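Local coordinates for hydrolase (Thermus thermophilus, PDB 1UFO), which is of undetermined substrate but adopts the alpha/beta hydrolase fold and probably acts as a hydrolytic enzyme, at residues G131-I136 with L228-H233; H31-S36 with P68-K73; E90-V95 with H120-E125; P162-G167 with E192-A197; E213-G216 with L222-R225. All blocks are in the same frame, centred on the assembly; numbering follows the deposited sequence.

Interaction 1. Residues G131-I136 with L228-H233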
# COMPACT_ATOMS: atom_id res chain seq x y z
N GLY A 131 -8.85 -4.94 -12.26
CA GLY A 131 -8.05 -4.98 -11.03
C GLY A 131 -9.01 -5.30 -9.92
O GLY A 131 -10.23 -5.14 -10.06
N VAL A 132 -8.46 -5.79 -8.80
CA VAL A 132 -9.33 -6.19 -7.68
C VAL A 132 -8.72 -5.72 -6.37
O VAL A 132 -7.48 -5.84 -6.20
CB VAL A 132 -9.35 -7.76 -7.60
CG1 VAL A 132 -10.13 -8.22 -6.34
CG2 VAL A 132 -10.09 -8.34 -8.86
N LEU A 133 -9.57 -5.16 -5.48
CA LEU A 133 -9.14 -4.81 -4.12
C LEU A 133 -9.79 -5.84 -3.19
O LEU A 133 -11.00 -6.03 -3.19
CB LEU A 133 -9.65 -3.41 -3.69
CG LEU A 133 -9.24 -2.29 -4.66
CD1 LEU A 133 -9.82 -0.97 -4.09
CD2 LEU A 133 -7.70 -2.12 -4.69
N ALA A 134 -8.97 -6.53 -2.39
CA ALA A 134 -9.48 -7.52 -1.45
C ALA A 134 -9.14 -6.96 -0.06
O ALA A 134 -8.00 -7.01 0.42
CB ALA A 134 -8.74 -8.89 -1.69
N PHE A 135 -10.20 -6.40 0.58
CA PHE A 135 -10.02 -5.80 1.87
C PHE A 135 -10.34 -6.82 2.98
O PHE A 135 -11.30 -7.55 2.86
CB PHE A 135 -11.01 -4.67 2.07
CG PHE A 135 -10.77 -3.48 1.22
CD1 PHE A 135 -11.46 -3.31 -0.00
CD2 PHE A 135 -9.92 -2.43 1.66
CE1 PHE A 135 -11.31 -2.15 -0.75
CE2 PHE A 135 -9.77 -1.28 0.92
CZ PHE A 135 -10.47 -1.11 -0.31
N ILE A 136 -9.49 -6.83 4.00
CA ILE A 136 -9.69 -7.65 5.22
C ILE A 136 -10.21 -9.07 4.97
O ILE A 136 -11.11 -9.56 5.63
CB ILE A 136 -10.60 -6.85 6.27
CG1 ILE A 136 -12.06 -6.72 5.78
CG2 ILE A 136 -9.91 -5.46 6.52
CD1 ILE A 136 -12.89 -5.92 6.93
N LEU A 228 -7.58 3.14 -3.59
CA LEU A 228 -7.94 4.04 -4.68
C LEU A 228 -6.69 4.33 -5.54
O LEU A 228 -6.75 4.34 -6.76
CB LEU A 228 -8.50 5.33 -4.07
CG LEU A 228 -8.92 6.41 -5.07
CD1 LEU A 228 -10.07 5.92 -5.99
CD2 LEU A 228 -9.42 7.57 -4.20
N ALA A 229 -5.53 4.43 -4.90
CA ALA A 229 -4.28 4.65 -5.66
C ALA A 229 -3.98 3.42 -6.55
O ALA A 229 -3.59 3.60 -7.66
CB ALA A 229 -3.08 4.88 -4.66
N PHE A 230 -4.18 2.22 -6.03
CA PHE A 230 -3.93 1.00 -6.78
C PHE A 230 -4.83 0.94 -8.00
O PHE A 230 -4.34 0.62 -9.08
CB PHE A 230 -4.17 -0.19 -5.84
CG PHE A 230 -3.79 -1.54 -6.44
CD1 PHE A 230 -2.45 -2.01 -6.33
CD2 PHE A 230 -4.74 -2.36 -7.04
CE1 PHE A 230 -2.11 -3.26 -6.80
CE2 PHE A 230 -4.38 -3.66 -7.51
CZ PHE A 230 -3.05 -4.12 -7.39
N LEU A 231 -6.12 1.25 -7.80
CA LEU A 231 -7.08 1.27 -8.95
C LEU A 231 -6.68 2.35 -9.97
O LEU A 231 -6.68 2.05 -11.15
CB LEU A 231 -8.49 1.59 -8.50
CG LEU A 231 -9.11 0.52 -7.58
CD1 LEU A 231 -10.59 0.88 -7.32
CD2 LEU A 231 -8.94 -0.88 -8.18
N GLU A 232 -6.32 3.54 -9.53
CA GLU A 232 -5.97 4.55 -10.53
C GLU A 232 -4.71 4.16 -11.29
O GLU A 232 -4.65 4.40 -12.50
CB GLU A 232 -5.83 5.92 -9.97
CG GLU A 232 -7.16 6.43 -9.42
CD GLU A 232 -7.10 7.89 -9.07
OE1 GLU A 232 -7.96 8.63 -9.57
OE2 GLU A 232 -6.25 8.34 -8.28
N HIS A 233 -3.72 3.54 -10.59
CA HIS A 233 -2.50 3.13 -11.30
C HIS A 233 -2.87 2.16 -12.44
O HIS A 233 -2.41 2.31 -13.57
CB HIS A 233 -1.57 2.42 -10.30
CG HIS A 233 -0.32 1.94 -10.95
ND1 HIS A 233 0.69 2.79 -11.33
CD2 HIS A 233 0.03 0.70 -11.39
CE1 HIS A 233 1.60 2.10 -11.99
NE2 HIS A 233 1.23 0.83 -12.05
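Val132 O, a carbonyl of strand 132-135, has Phe230 CE2 of the helix 4.0 Å away. No hydrogen bond links the two segments. The remaining contact is apolar and centres on Leu133. Its CD2 methyl lies 3.8 Å from Phe230 CD2, and the two side chains run past each other in opposite senses. Leu133 CG meets Leu231 CD2 at 3.8 Å. The other methyl, Leu133 CD1, meets Leu231 CD1 at 3.8 Å. Both branches of Leu133 are therefore used against the helix. Phe230 has CG anti to its backbone N (chi1 -173°), which turns the ring toward the strand. Cutting Leu133 back to an alanine removes both methyls and is likely to open a gap where Phe230 and Leu231 lose this strand partner. The helix segment runs nearly antiparallel to the strand, at 165°, with the axes 9.1 Å apart. Strand 132-135 lies between strands 107-112 and 175-180, bonded through Leu133 to Leu109 and Gly111 and through Val132 to Pro174 and Leu176. Helix 221-236 thus packs across these three strands, with Leu231 on Phe108 and Phe230 on Leu176.

Interaction 2. Residues H31-S36 with P68-K73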
# COMPACT_ATOMS: atom_id res chain seq x y z
N HIS A 31 -19.90 -6.55 -0.20
CA HIS A 31 -19.82 -6.38 1.22
C HIS A 31 -19.49 -7.70 1.93
O HIS A 31 -19.47 -8.77 1.30
CB HIS A 31 -21.17 -5.76 1.71
CG HIS A 31 -22.35 -6.69 1.64
ND1 HIS A 31 -22.50 -7.77 2.50
CD2 HIS A 31 -23.42 -6.71 0.80
CE1 HIS A 31 -23.65 -8.38 2.22
NE2 HIS A 31 -24.24 -7.74 1.20
N GLY A 32 -19.33 -7.62 3.27
CA GLY A 32 -19.00 -8.83 4.02
C GLY A 32 -20.16 -9.41 4.81
O GLY A 32 -21.27 -8.89 4.71
N LEU A 33 -19.87 -10.46 5.58
CA LEU A 33 -20.92 -11.11 6.35
C LEU A 33 -21.49 -10.13 7.32
O LEU A 33 -20.76 -9.32 7.94
CB LEU A 33 -20.30 -12.34 7.05
CG LEU A 33 -21.31 -13.28 7.62
CD1 LEU A 33 -22.16 -13.89 6.49
CD2 LEU A 33 -20.53 -14.40 8.31
N GLN A 34 -22.83 -10.21 7.43
CA GLN A 34 -23.66 -9.31 8.23
C GLN A 34 -23.66 -7.85 7.75
O GLN A 34 -24.19 -6.97 8.44
CB GLN A 34 -23.25 -9.35 9.70
CG GLN A 34 -22.92 -10.76 10.24
CD GLN A 34 -24.08 -11.76 10.25
OE1 GLN A 34 -23.83 -12.96 10.46
NE2 GLN A 34 -25.35 -11.30 10.05
N GLY A 35 -23.08 -7.58 6.57
CA GLY A 35 -23.05 -6.22 6.07
C GLY A 35 -24.15 -5.96 5.07
O GLY A 35 -25.16 -6.69 5.05
N SER A 36 -23.95 -4.92 4.22
CA SER A 36 -24.99 -4.57 3.27
C SER A 36 -24.36 -3.69 2.18
O SER A 36 -23.20 -3.22 2.34
CB SER A 36 -26.05 -3.70 3.97
OG SER A 36 -25.45 -2.49 4.44
N PRO A 68 -32.80 -14.21 8.35
CA PRO A 68 -31.56 -13.55 8.71
C PRO A 68 -30.38 -14.21 8.03
O PRO A 68 -30.51 -15.22 7.31
CB PRO A 68 -31.53 -13.72 10.24
CG PRO A 68 -32.09 -15.04 10.42
CD PRO A 68 -33.24 -15.12 9.43
N PRO A 69 -29.22 -13.62 8.25
CA PRO A 69 -28.01 -14.16 7.66
C PRO A 69 -27.65 -15.38 8.52
O PRO A 69 -28.33 -15.71 9.50
CB PRO A 69 -27.02 -13.04 7.91
CG PRO A 69 -27.92 -11.78 7.92
CD PRO A 69 -28.99 -12.28 8.81
N PRO A 70 -26.58 -16.04 8.18
CA PRO A 70 -26.08 -17.20 8.90
C PRO A 70 -25.72 -16.76 10.34
O PRO A 70 -25.20 -15.67 10.52
CB PRO A 70 -24.82 -17.56 8.11
CG PRO A 70 -25.15 -17.13 6.69
CD PRO A 70 -25.97 -15.88 6.85
N SER A 71 -25.98 -17.61 11.35
CA SER A 71 -25.61 -17.27 12.74
C SER A 71 -24.51 -18.21 13.22
O SER A 71 -24.61 -19.42 13.00
CB SER A 71 -26.82 -17.36 13.68
OG SER A 71 -27.60 -18.47 13.26
N SER A 72 -23.49 -17.63 13.84
CA SER A 72 -22.33 -18.37 14.30
C SER A 72 -22.67 -19.45 15.30
O SER A 72 -21.86 -20.31 15.53
CB SER A 72 -21.27 -17.46 14.95
OG SER A 72 -21.73 -17.02 16.22
N LYS A 73 -23.86 -19.37 15.89
CA LYS A 73 -24.29 -20.38 16.88
C LYS A 73 -24.73 -21.67 16.26
O LYS A 73 -24.84 -22.69 16.93
CB LYS A 73 -25.46 -19.85 17.69
CG LYS A 73 -25.00 -18.88 18.70
CD LYS A 73 -26.10 -17.89 18.99
CE LYS A 73 -25.64 -16.84 20.06
NZ LYS A 73 -24.37 -16.08 19.78
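Leu33 and Pro70 make the apolar part of this contact, with Leu33 CD1 4.3 Å from Pro70 CD. Leu33 CG is anti to the backbone N (chi1 -167°), and the branch reaches out of the turn to the proline ring. The amide group of the next residue adds a van der Waals touch. Gln34 crosses Pro69 at a slant, its CD 4.0 Å from Pro69 CB. The same CD is 4.1 Å from Pro70 O, which brings the amide group close to the proline backbone.

Hydrogen bonds shape the loop that presents these side chains. Gly32 to Gly35 form a type II beta turn, closed by Gly35 N to Gly32 O at 2.9 Å. Gln34 takes the third position with a positive phi of 65°. His31 ND1 also donates to Gly32 O, at 2.8 Å and 157°, with the acceptor in the ring plane. The two donors reach that oxygen from opposite faces of its plane. With His31 NE2 bonded to Ala59 N, the imidazole is held from two sides. Gly35 C and Ser36 N lie over one face of the ring, toward its rim. At Gly35 a beta carbon would be crowded by Gly32 O.

Ser36 is the N-cap of helix 37-42, its OG bonded to His39 N. The loop that begins with His31 and Gly32 follows strand 25-30, a place consistent with the oxyanion loop of many alpha/beta hydrolases. Leu33 and Pro70 both rest on Tyr77 and Val81, so helix 77-103 gives both loops a common surface.

Interaction 3. Residues E90-V95 with H120-E125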
# COMPACT_ATOMS: atom_id res chain seq x y z
N GLU A 90 -22.23 -15.72 -8.11
CA GLU A 90 -22.92 -15.90 -9.40
C GLU A 90 -23.64 -14.62 -9.77
O GLU A 90 -23.65 -14.24 -10.95
CB GLU A 90 -23.84 -17.11 -9.28
CG GLU A 90 -24.57 -17.51 -10.52
CD GLU A 90 -25.80 -16.61 -10.75
OE1 GLU A 90 -26.16 -16.55 -11.94
OE2 GLU A 90 -26.40 -16.04 -9.81
N GLU A 91 -24.24 -13.97 -8.79
CA GLU A 91 -24.97 -12.69 -9.02
C GLU A 91 -23.99 -11.59 -9.42
O GLU A 91 -24.24 -10.80 -10.33
CB GLU A 91 -25.71 -12.23 -7.74
CG GLU A 91 -26.89 -13.17 -7.45
CD GLU A 91 -27.39 -13.08 -6.06
OE1 GLU A 91 -26.77 -12.41 -5.23
OE2 GLU A 91 -28.46 -13.71 -5.81
N ALA A 92 -22.85 -11.53 -8.72
CA ALA A 92 -21.90 -10.47 -9.00
C ALA A 92 -21.37 -10.56 -10.40
O ALA A 92 -21.15 -9.54 -11.05
CB ALA A 92 -20.71 -10.57 -7.98
N ARG A 93 -21.13 -11.78 -10.90
CA ARG A 93 -20.59 -11.86 -12.24
C ARG A 93 -21.64 -11.32 -13.24
O ARG A 93 -21.27 -10.57 -14.18
CB ARG A 93 -20.22 -13.29 -12.60
CG ARG A 93 -19.44 -13.30 -13.86
CD ARG A 93 -18.81 -14.63 -14.14
NE ARG A 93 -18.01 -14.50 -15.39
CZ ARG A 93 -17.05 -15.34 -15.72
NH1 ARG A 93 -16.40 -15.18 -16.87
NH2 ARG A 93 -16.71 -16.32 -14.87
N ARG A 94 -22.91 -11.66 -13.02
CA ARG A 94 -23.96 -11.15 -13.95
C ARG A 94 -24.10 -9.63 -13.84
O ARG A 94 -24.19 -8.93 -14.90
CB ARG A 94 -25.30 -11.85 -13.71
CG ARG A 94 -25.28 -13.30 -14.26
CD ARG A 94 -26.64 -13.93 -14.19
NE ARG A 94 -27.04 -14.17 -12.80
CZ ARG A 94 -27.96 -13.52 -12.09
NH1 ARG A 94 -28.18 -13.86 -10.81
NH2 ARG A 94 -28.66 -12.52 -12.64
N VAL A 95 -24.02 -9.11 -12.62
CA VAL A 95 -24.12 -7.65 -12.45
C VAL A 95 -22.95 -6.95 -13.15
O VAL A 95 -23.11 -5.93 -13.81
CB VAL A 95 -24.15 -7.29 -10.94
CG1 VAL A 95 -23.98 -5.69 -10.73
CG2 VAL A 95 -25.52 -7.77 -10.31
N HIS A 120 -12.18 -13.56 -5.03
CA HIS A 120 -11.31 -14.69 -5.36
C HIS A 120 -12.05 -15.79 -6.14
O HIS A 120 -11.51 -16.29 -7.15
CB HIS A 120 -10.70 -15.22 -4.07
CG HIS A 120 -9.46 -14.50 -3.69
ND1 HIS A 120 -8.22 -14.78 -4.22
CD2 HIS A 120 -9.26 -13.50 -2.77
CE1 HIS A 120 -7.31 -14.01 -3.64
NE2 HIS A 120 -7.91 -13.22 -2.76
N LEU A 121 -13.24 -16.15 -5.70
CA LEU A 121 -14.03 -17.16 -6.39
C LEU A 121 -14.22 -16.70 -7.88
O LEU A 121 -14.15 -17.52 -8.80
CB LEU A 121 -15.41 -17.34 -5.77
CG LEU A 121 -15.51 -17.97 -4.40
CD1 LEU A 121 -16.87 -18.00 -3.89
CD2 LEU A 121 -14.93 -19.42 -4.53
N LEU A 122 -14.52 -15.42 -8.11
CA LEU A 122 -14.72 -14.91 -9.47
C LEU A 122 -13.44 -15.01 -10.28
O LEU A 122 -13.52 -15.42 -11.47
CB LEU A 122 -15.19 -13.43 -9.44
CG LEU A 122 -16.63 -13.24 -8.98
CD1 LEU A 122 -16.86 -11.73 -8.47
CD2 LEU A 122 -17.61 -13.59 -10.13
N LEU A 123 -12.29 -14.62 -9.69
CA LEU A 123 -11.04 -14.73 -10.44
C LEU A 123 -10.73 -16.21 -10.74
O LEU A 123 -10.24 -16.52 -11.84
CB LEU A 123 -9.84 -14.09 -9.67
CG LEU A 123 -9.95 -12.60 -9.49
CD1 LEU A 123 -8.86 -12.14 -8.57
CD2 LEU A 123 -9.80 -11.87 -10.82
N ALA A 124 -11.01 -17.10 -9.80
CA ALA A 124 -10.67 -18.54 -10.02
C ALA A 124 -11.54 -19.12 -11.12
O ALA A 124 -11.13 -20.11 -11.76
CB ALA A 124 -10.85 -19.35 -8.71
N GLU A 125 -12.68 -18.49 -11.42
CA GLU A 125 -13.54 -19.04 -12.47
C GLU A 125 -13.38 -18.26 -13.77
O GLU A 125 -14.21 -18.36 -14.68
CB GLU A 125 -15.01 -19.15 -11.99
CG GLU A 125 -15.80 -17.89 -12.00
CD GLU A 125 -17.31 -18.13 -11.83
OE1 GLU A 125 -18.07 -17.23 -12.30
OE2 GLU A 125 -17.72 -19.19 -11.25
O HOH W 1 -15.00 -17.62 -17.37
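Helices 77-103 and 114-124 of the alpha/beta hydrolase fold meet here, with Arg93 of the first reaching Glu125 just past the end of the second. Arg93 NH2 donates to Glu125 OE1 at 3.0 Å, the salt bridge of the contact. The carboxylate oxygen lies near the guanidinium plane, but the donor stands 36° above the carboxylate plane. The same NH2 donates to Glu125 O at 3.2 Å. A water links Arg93 NH1, at 2.9 Å, to the same carbonyl oxygen. An extended chain from CG to NE, with CG anti to the backbone N (chi1 -169°), carries the guanidinium across to the helix end.

Closer to the sheet the contact is apolar. Leu122 CD2 lies 3.6 Å from Arg93 CB. Leu122 CD1 lies 4.1 Å from Ala92 CB, and Ala92 also touches Leu28 and Leu30 of strand 25-30. A methionine replacing Arg93 would probably leave Glu125 OE1 and the helix-end carbonyl without their charged donor and the bridging water less well held.

Neither charge relies on one partner. Arg93 NE also pairs with Glu97, and Glu125 OE2 with Lys89. This chain of alternating charges probably favours the ionised forms of both residues. One direct bond and one water bridge to Glu125 O tie the arginine to the backbone as well as to the carboxylate.

Interaction 4. Residues P162-G167 with E192-A197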
# COMPACT_ATOMS: atom_id res chain seq x y z
N PRO A 162 -9.72 -24.51 -2.75
CA PRO A 162 -9.97 -23.08 -2.50
C PRO A 162 -9.57 -22.27 -3.75
O PRO A 162 -8.64 -22.64 -4.49
CB PRO A 162 -9.03 -22.77 -1.34
CG PRO A 162 -8.99 -24.12 -0.59
CD PRO A 162 -8.89 -25.11 -1.71
N PRO A 163 -10.24 -21.12 -3.98
CA PRO A 163 -9.87 -20.34 -5.16
C PRO A 163 -8.41 -19.95 -5.24
O PRO A 163 -7.85 -19.96 -6.34
CB PRO A 163 -10.78 -19.08 -5.10
CG PRO A 163 -11.24 -19.07 -3.65
CD PRO A 163 -11.33 -20.50 -3.20
N ALA A 164 -7.79 -19.59 -4.13
CA ALA A 164 -6.38 -19.17 -4.22
C ALA A 164 -5.43 -20.28 -4.61
O ALA A 164 -4.26 -20.00 -4.86
CB ALA A 164 -5.91 -18.52 -2.92
N THR A 165 -5.94 -21.52 -4.64
CA THR A 165 -5.07 -22.64 -5.09
C THR A 165 -5.18 -22.82 -6.61
O THR A 165 -4.51 -23.73 -7.18
CB THR A 165 -5.44 -23.99 -4.42
OG1 THR A 165 -6.74 -24.39 -4.87
CG2 THR A 165 -5.44 -23.83 -2.90
N ARG A 166 -5.98 -21.97 -7.29
CA ARG A 166 -6.19 -22.04 -8.77
C ARG A 166 -5.62 -20.75 -9.43
O ARG A 166 -6.23 -20.16 -10.34
CB ARG A 166 -7.72 -22.17 -9.04
CG ARG A 166 -8.36 -23.36 -8.28
CD ARG A 166 -9.86 -23.29 -8.30
NE ARG A 166 -10.29 -23.32 -9.68
CZ ARG A 166 -11.54 -23.08 -10.06
NH1 ARG A 166 -11.87 -23.15 -11.36
NH2 ARG A 166 -12.45 -22.76 -9.16
N GLY A 167 -4.40 -20.37 -9.02
CA GLY A 167 -3.80 -19.12 -9.51
C GLY A 167 -3.64 -19.02 -10.99
O GLY A 167 -3.66 -17.97 -11.58
N GLU A 192 -1.57 -13.87 4.09
CA GLU A 192 -0.23 -14.16 3.56
C GLU A 192 -0.22 -15.55 2.79
O GLU A 192 0.44 -15.67 1.74
CB GLU A 192 0.75 -14.18 4.77
CG GLU A 192 1.03 -12.75 5.26
CD GLU A 192 1.78 -12.65 6.66
OE1 GLU A 192 1.55 -13.48 7.61
OE2 GLU A 192 2.59 -11.71 6.84
N LYS A 193 -0.98 -16.50 3.32
CA LYS A 193 -1.10 -17.84 2.72
C LYS A 193 -1.76 -17.67 1.35
O LYS A 193 -1.42 -18.37 0.38
CB LYS A 193 -1.96 -18.71 3.58
CG LYS A 193 -2.21 -20.13 3.12
CD LYS A 193 -3.24 -20.66 4.07
CE LYS A 193 -4.03 -21.78 3.55
NZ LYS A 193 -3.17 -23.00 3.61
N THR A 194 -2.70 -16.72 1.28
CA THR A 194 -3.32 -16.49 -0.05
C THR A 194 -2.28 -16.02 -1.09
O THR A 194 -2.17 -16.51 -2.23
CB THR A 194 -4.42 -15.41 0.11
OG1 THR A 194 -5.43 -15.93 0.94
CG2 THR A 194 -5.07 -15.02 -1.23
N LEU A 195 -1.50 -15.00 -0.71
CA LEU A 195 -0.53 -14.46 -1.61
C LEU A 195 0.57 -15.45 -1.96
O LEU A 195 1.01 -15.46 -3.03
CB LEU A 195 0.07 -13.18 -1.04
CG LEU A 195 -0.56 -11.87 -1.58
CD1 LEU A 195 -2.02 -11.77 -1.51
CD2 LEU A 195 0.03 -10.80 -0.76
N GLU A 196 0.97 -16.27 -1.01
CA GLU A 196 2.02 -17.23 -1.28
C GLU A 196 1.50 -18.31 -2.23
O GLU A 196 2.26 -18.77 -3.12
CB GLU A 196 2.50 -17.85 0.03
CG GLU A 196 3.67 -18.87 -0.30
CD GLU A 196 4.78 -18.24 -1.22
OE1 GLU A 196 5.30 -17.16 -0.87
OE2 GLU A 196 5.11 -18.81 -2.31
N ALA A 197 0.21 -18.66 -2.15
CA ALA A 197 -0.33 -19.66 -3.04
C ALA A 197 -0.40 -19.11 -4.44
O ALA A 197 -0.22 -19.83 -5.45
CB ALA A 197 -1.72 -20.15 -2.59
O HOH W 2 -2.63 -20.83 -6.86
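Ala164 CB and Thr194 CG2 meet methyl to methyl at 4.0 Å. Another methyl, Ala197 CB, sits 3.4 Å from Ala164 O. No direct hydrogen bond crosses between the segments. A water does the bridging instead. It donates to Ala164 O at 2.7 Å. It also donates to Ala197 O, at 3.0 Å, and accepts from Gly167 N. Three backbone groups therefore grip one water molecule, and two of them belong to the loop.

The next layer sets the positions of these groups. A short 3-10 turn begins at Pro163. Pro162 O accepts from Thr165 N and also from Thr165 OG1, the latter at 2.6 Å and in the carbonyl plane. Arg166 N bonds to Pro163 O. These bonds hold the turn that carries Ala164.

On the helix, the Thr194 chi1 of -65° puts OG1 beside the backbone N. This leaves CG2 anti to that N and presents the methyl to the loop. The hydroxyl is bonded to Arg190 O, Ser138 OG and Gly139 N. Gly139 also bonds to the backbone of Ala164, so one neighbouring loop holds both partners.

Small methyl groups carry the direct contact and let helix 188-198 come close to the loop, with CA atoms 5.8 Å apart at Ala164 and Thr194. The water carries the polar part of the seam, where it satisfies two carbonyl oxygens and an amide.

Interaction 5. Residues E213-G216 with L222-R225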
# COMPACT_ATOMS: atom_id res chain seq x y z
N GLU A 213 -0.51 -1.33 10.44
CA GLU A 213 -0.10 -1.92 11.73
C GLU A 213 -1.09 -1.46 12.80
O GLU A 213 -1.36 -0.25 12.93
CB GLU A 213 1.29 -1.41 12.05
CG GLU A 213 2.01 -2.36 12.93
CD GLU A 213 2.35 -3.70 12.28
OE1 GLU A 213 2.40 -3.91 11.01
OE2 GLU A 213 2.67 -4.59 13.09
N GLY A 214 -1.62 -2.44 13.54
CA GLY A 214 -2.54 -2.11 14.61
C GLY A 214 -4.01 -2.17 14.25
O GLY A 214 -4.85 -2.25 15.13
N ALA A 215 -4.31 -2.11 12.95
CA ALA A 215 -5.71 -2.20 12.52
C ALA A 215 -6.19 -3.62 12.66
O ALA A 215 -5.40 -4.58 12.64
CB ALA A 215 -5.85 -1.74 11.06
N GLY A 216 -7.51 -3.78 12.81
CA GLY A 216 -8.14 -5.10 12.95
C GLY A 216 -8.99 -5.38 11.74
O GLY A 216 -8.65 -4.99 10.60
N LEU A 222 -7.52 4.74 5.79
CA LEU A 222 -6.19 4.66 5.13
C LEU A 222 -6.18 3.50 4.08
O LEU A 222 -5.65 3.66 2.98
CB LEU A 222 -5.06 4.43 6.15
CG LEU A 222 -3.67 4.32 5.51
CD1 LEU A 222 -3.25 5.56 4.67
CD2 LEU A 222 -2.63 4.10 6.63
N MSE A 223 -6.75 2.35 4.42
CA MSE A 223 -6.87 1.27 3.44
C MSE A 223 -7.65 1.76 2.23
O MSE A 223 -7.29 1.48 1.11
CB MSE A 223 -7.61 0.08 4.09
CG MSE A 223 -6.78 -0.79 5.05
SE MSE A 223 -7.93 -2.09 5.81
CE MSE A 223 -6.93 -2.38 7.49
N ALA A 224 -8.75 2.48 2.43
CA ALA A 224 -9.49 2.90 1.26
C ALA A 224 -8.68 3.78 0.37
O ALA A 224 -8.75 3.67 -0.84
CB ALA A 224 -10.78 3.63 1.74
N ARG A 225 -7.93 4.73 0.97
CA ARG A 225 -7.12 5.65 0.21
C ARG A 225 -6.02 4.92 -0.59
O ARG A 225 -5.79 5.21 -1.77
CB ARG A 225 -6.53 6.70 1.18
CG ARG A 225 -5.65 7.81 0.45
CD ARG A 225 -6.56 8.60 -0.45
NE ARG A 225 -6.15 9.95 -0.93
CZ ARG A 225 -6.33 11.13 -0.30
NH1 ARG A 225 -5.94 12.21 -0.93
NH2 ARG A 225 -6.86 11.27 0.92
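Ala215 and Met223 pack together where the last strand of this alpha/beta hydrolase fold, 207-212, leads through a loop into helix 221-236. In this family that loop carries the catalytic histidine, consistent here with His217, which follows Gly216 and is part of a possible Ser-His-Asp triad.

The contact is apolar. Met223 is selenomethionine in this crystal. Its CE methyl lies 3.8 Å from Ala215 CB, and both side chains set out toward the other segment. The long side chain spans the distance between the backbones, whose CA atoms are 9.8 Å apart at this pair. CG is anti to the carbonyl carbon of Met223 (chi1 -77°), and the chain is extended from CG through selenium to CE. That shape carries the methyl to the loop. A more distant touch joins the same methyl to Gly216 O at 4.4 Å. Phe210 of strand 207-212 and Ile136 also pack on the Met223 side chain.

Polar bonds hold the two sides separately: Ala215 is bonded to Arg182 through the backbone, and Met223 N donates to Thr220 OG1.

Next to Ala215, the backbone angles of Gly214 matter. Its phi is 94°, and a beta carbon there would collide with Glu213 O, which by itself calls for glycine.

How the interactions relate
Interactions 1 and 5 share helix 221-236 and both touch the second subunit. They meet directly, with Phe135 CE2 3.7 Å from Met223 O and Ile136 CG2 4.0 Å from Met223 SE. Interactions 3 and 4 meet through helix 114-124: His120 CE1 lies 3.5 Å from Thr194 CG2, and Ala124 CB 3.6 Å from Pro163 CB. Interaction 1 reaches interaction 3 through Val132 CG2 and Leu123 CD1, 4.0 Å apart. Interaction 2 touches none of the others; its nearest atoms are about 7 Å from those of interaction 1. Around the probable active site, Leu33 of interaction 2 lies near the possible triad, Gly216 of interaction 5 directly precedes its His217, and Leu133 of interaction 1 lies near the putative nucleophile elbow.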